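Local coordinates for protein acyl-CoA dehydrogenase (Bacillus anthracis, PDB 3OWA) that binds FAD and probably catalyses the alpha,beta-dehydrogenation of acyl-CoA thioesters, as other acyl-CoA dehydrogenases do, at residues 269-277 with 325-333. Numbering follows the deposited sequence. Where two conformers were deposited one is given.
Sequences RYKLGVGTV and VYRTVGLFE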
loop_
_atom_site.group_PDB
_atom_site.type_symbol
_atom_site.label_atom_id
_atom_site.label_comp_id
_atom_site.label_asym_id
_atom_site.label_seq_id
_atom_site.Cartn_x
_atom_site.Cartn_y
_atom_site.Cartn_z
ATOM N N ARG A 269 -17.031 -7.516 10.989
ATOM C CA ARG A 269 -15.625 -7.790 11.019
ATOM C C ARG A 269 -15.246 -9.099 10.384
ATOM O O ARG A 269 -14.384 -9.132 9.503
ATOM C CB ARG A 269 -15.107 -7.769 12.469
ATOM C CG ARG A 269 -14.269 -6.566 12.752
ATOM C CD ARG A 269 -14.865 -5.491 13.571
ATOM N NE ARG A 269 -14.509 -5.662 14.977
ATOM C CZ ARG A 269 -14.352 -4.684 15.879
ATOM N NH1 ARG A 269 -14.089 -4.983 17.140
ATOM N NH2 ARG A 269 -14.453 -3.413 15.546
ATOM N N TYR A 270 -15.794 -10.205 10.859
ATOM C CA TYR A 270 -15.366 -11.465 10.246
ATOM C C TYR A 270 -15.900 -11.618 8.814
ATOM O O TYR A 270 -15.253 -12.241 7.978
ATOM C CB TYR A 270 -15.639 -12.705 11.128
ATOM C CG TYR A 270 -16.993 -13.328 10.949
ATOM C CD1 TYR A 270 -18.016 -13.086 11.860
ATOM C CD2 TYR A 270 -17.240 -14.198 9.888
ATOM C CE1 TYR A 270 -19.275 -13.673 11.699
ATOM C CE2 TYR A 270 -18.488 -14.786 9.709
ATOM C CZ TYR A 270 -19.503 -14.517 10.618
ATOM O OH TYR A 270 -20.747 -15.089 10.445
ATOM N N LYS A 271 -17.076 -11.074 8.539
ATOM C CA LYS A 271 -17.632 -11.145 7.194
ATOM C C LYS A 271 -16.746 -10.398 6.194
ATOM O O LYS A 271 -16.527 -10.865 5.079
ATOM C CB LYS A 271 -19.041 -10.538 7.182
ATOM C CG LYS A 271 -20.064 -11.437 6.621
ATOM C CD LYS A 271 -20.167 -12.713 7.371
ATOM C CE LYS A 271 -21.077 -13.667 6.602
ATOM N NZ LYS A 271 -22.386 -13.005 6.240
ATOM N N LEU A 272 -16.253 -9.226 6.599
ATOM C CA LEU A 272 -15.297 -8.497 5.782
ATOM C C LEU A 272 -14.014 -9.316 5.589
ATOM O O LEU A 272 -13.472 -9.360 4.485
ATOM C CB LEU A 272 -14.997 -7.111 6.373
ATOM C CG LEU A 272 -14.220 -6.150 5.458
ATOM C CD1 LEU A 272 -14.925 -5.982 4.108
ATOM C CD2 LEU A 272 -14.040 -4.801 6.144
ATOM N N GLY A 273 -13.550 -9.973 6.651
ATOM C CA GLY A 273 -12.430 -10.914 6.549
ATOM C C GLY A 273 -12.650 -11.954 5.464
ATOM O O GLY A 273 -11.799 -12.165 4.595
ATOM N N VAL A 274 -13.803 -12.608 5.489
ATOM C CA VAL A 274 -14.119 -13.600 4.462
ATOM C C VAL A 274 -14.082 -12.931 3.076
ATOM O O VAL A 274 -13.546 -13.471 2.122
ATOM C CB VAL A 274 -15.549 -14.201 4.719
ATOM C CG1 VAL A 274 -15.956 -15.150 3.609
ATOM C CG2 VAL A 274 -15.598 -14.963 6.030
ATOM N N GLY A 275 -14.705 -11.759 2.951
ATOM C CA GLY A 275 -14.723 -11.039 1.673
ATOM C C GLY A 275 -13.311 -10.741 1.157
ATOM O O GLY A 275 -13.011 -10.946 -0.036
ATOM N N THR A 276 -12.426 -10.245 2.025
ATOM C CA THR A 276 -11.088 -9.873 1.552
ATOM C C THR A 276 -10.334 -11.135 1.110
ATOM O O THR A 276 -9.473 -11.088 0.236
ATOM C CB THR A 276 -10.290 -9.134 2.630
ATOM O OG1 THR A 276 -10.212 -9.973 3.788
ATOM C CG2 THR A 276 -10.990 -7.773 2.997
ATOM N N VAL A 277 -10.693 -12.269 1.699
ATOM C CA VAL A 277 -10.024 -13.511 1.360
ATOM C C VAL A 277 -10.419 -13.926 -0.044
ATOM O O VAL A 277 -9.562 -14.415 -0.816
ATOM C CB VAL A 277 -10.325 -14.649 2.394
ATOM C CG1 VAL A 277 -10.115 -16.012 1.773
ATOM C CG2 VAL A 277 -9.399 -14.520 3.612
ATOM N N VAL A 325 -9.534 -17.165 8.936
ATOM C CA VAL A 325 -10.929 -16.697 8.829
ATOM C C VAL A 325 -11.927 -17.854 9.002
ATOM O O VAL A 325 -12.905 -17.715 9.741
ATOM C CB VAL A 325 -11.203 -15.894 7.515
ATOM C CG1 VAL A 325 -12.633 -15.496 7.423
ATOM C CG2 VAL A 325 -10.372 -14.612 7.494
ATOM N N TYR A 326 -11.714 -18.966 8.300
ATOM C CA TYR A 326 -12.641 -20.096 8.400
ATOM C C TYR A 326 -12.557 -20.819 9.741
ATOM O O TYR A 326 -13.529 -21.406 10.177
ATOM C CB TYR A 326 -12.510 -21.070 7.222
ATOM C CG TYR A 326 -13.260 -20.547 6.022
ATOM C CD1 TYR A 326 -12.591 -19.891 4.975
ATOM C CD2 TYR A 326 -14.650 -20.643 5.967
ATOM C CE1 TYR A 326 -13.319 -19.370 3.880
ATOM C CE2 TYR A 326 -15.375 -20.145 4.896
ATOM C CZ TYR A 326 -14.703 -19.501 3.864
ATOM O OH TYR A 326 -15.432 -19.012 2.818
ATOM N N ARG A 327 -11.406 -20.718 10.391
ATOM C CA ARG A 327 -11.260 -21.136 11.767
ATOM C C ARG A 327 -12.260 -20.371 12.619
ATOM O O ARG A 327 -12.973 -20.966 13.402
ATOM C CB ARG A 327 -9.838 -20.878 12.265
ATOM C CG ARG A 327 -9.631 -21.165 13.753
ATOM C CD ARG A 327 -8.173 -21.099 14.123
ATOM N NE ARG A 327 -7.918 -21.430 15.522
ATOM C CZ ARG A 327 -6.722 -21.368 16.106
ATOM N NH1 ARG A 327 -5.639 -20.983 15.423
ATOM N NH2 ARG A 327 -6.614 -21.689 17.386
ATOM N N THR A 328 -12.297 -19.043 12.485
ATOM C CA THR A 328 -13.225 -18.244 13.259
ATOM C C THR A 328 -14.688 -18.603 12.947
ATOM O O THR A 328 -15.519 -18.721 13.869
ATOM C CB THR A 328 -12.968 -16.733 13.011
ATOM O OG1 THR A 328 -11.641 -16.414 13.422
ATOM C CG2 THR A 328 -13.931 -15.871 13.797
ATOM N N VAL A 329 -15.003 -18.750 11.654
ATOM C CA VAL A 329 -16.349 -19.136 11.225
ATOM C C VAL A 329 -16.708 -20.478 11.881
ATOM O O VAL A 329 -17.797 -20.633 12.449
ATOM C CB VAL A 329 -16.476 -19.205 9.678
ATOM C CG1 VAL A 329 -17.883 -19.594 9.285
ATOM C CG2 VAL A 329 -16.112 -17.822 9.022
ATOM N N GLY A 330 -15.758 -21.420 11.844
ATOM C CA GLY A 330 -15.891 -22.692 12.549
ATOM C C GLY A 330 -16.151 -22.602 14.046
ATOM O O GLY A 330 -16.931 -23.395 14.573
ATOM N N LEU A 331 -15.511 -21.653 14.739
ATOM C CA LEU A 331 -15.753 -21.476 16.186
ATOM C C LEU A 331 -17.193 -21.033 16.453
ATOM O O LEU A 331 -17.857 -21.529 17.382
ATOM C CB LEU A 331 -14.770 -20.486 16.822
ATOM C CG LEU A 331 -13.316 -20.933 16.957
ATOM C CD1 LEU A 331 -12.396 -19.754 17.210
ATOM C CD2 LEU A 331 -13.135 -22.055 18.026
ATOM N N PHE A 332 -17.661 -20.093 15.636
ATOM C CA PHE A 332 -19.037 -19.626 15.677
ATOM C C PHE A 332 -20.003 -20.823 15.467
ATOM O O PHE A 332 -20.918 -21.033 16.278
ATOM C CB PHE A 332 -19.202 -18.498 14.636
ATOM C CG PHE A 332 -20.495 -17.723 14.730
ATOM C CD1 PHE A 332 -20.819 -16.797 13.731
ATOM C CD2 PHE A 332 -21.408 -17.917 15.781
ATOM C CE1 PHE A 332 -22.037 -16.051 13.789
ATOM C CE2 PHE A 332 -22.622 -17.190 15.844
ATOM C CZ PHE A 332 -22.933 -16.254 14.856
ATOM N N GLU A 333 -19.772 -21.618 14.418
ATOM C CA GLU A 333 -20.621 -22.786 14.111
ATOM C C GLU A 333 -20.658 -23.828 15.229
ATOM O O GLU A 333 -21.699 -24.441 15.474
ATOM C CB GLU A 333 -20.191 -23.488 12.816
ATOM C CG GLU A 333 -21.105 -23.277 11.619
ATOM C CD GLU A 333 -22.565 -23.631 11.880
ATOM O OE1 GLU A 333 -23.396 -22.705 11.780
ATOM O OE2 GLU A 333 -22.893 -24.812 12.178
#
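Gly273 O, on the helix that faces Val325, accepts two hydrogen bonds from the same face of its carbonyl plane. Val277 N donates to Gly273 O at 3.1 Å, and Thr276 OG1 donates to the same Gly273 O at 2.8 Å. The contact joins helices 257-293 and 305-336 of the C-terminal helical domain of the acyl-CoA dehydrogenase fold. The two run roughly antiparallel here, at 142°, and the segment axes come within 9.9 Å at their closest. No hydrogen bond crosses between them; the buried interface is largely apolar. Val325 spreads its two methyls over the other helix. Val325 CG2 lies 4.0 Å from Gly273 C, where no side chain intervenes, and meets Val277 CG2 tip to tip. Val325 CG1 packs against Val274 CG2 at 3.3 Å, tighter than usual for two methyls. Val274 CG2 also touches Val329 CG2, while Val274 CG1 rests near Tyr326 OH. That hydroxyl is hydrogen-bonded to Glu103 of helix 95-105, which also packs on Val274.

Farther along, Tyr270 holds CG between its backbone N and carbonyl carbon (chi1 88°). From there its ring reaches both Val329 and Phe332. Val329 CG2 approaches the ring obliquely, 3.9 Å from Tyr270 CD2. Ile354 of helix 348-355 touches both Tyr270 and Phe332. Tyr270 OH lies in the plane of the Phe332 ring, at its edge, 3.7 Å from both CD1 and CE1 of that ring.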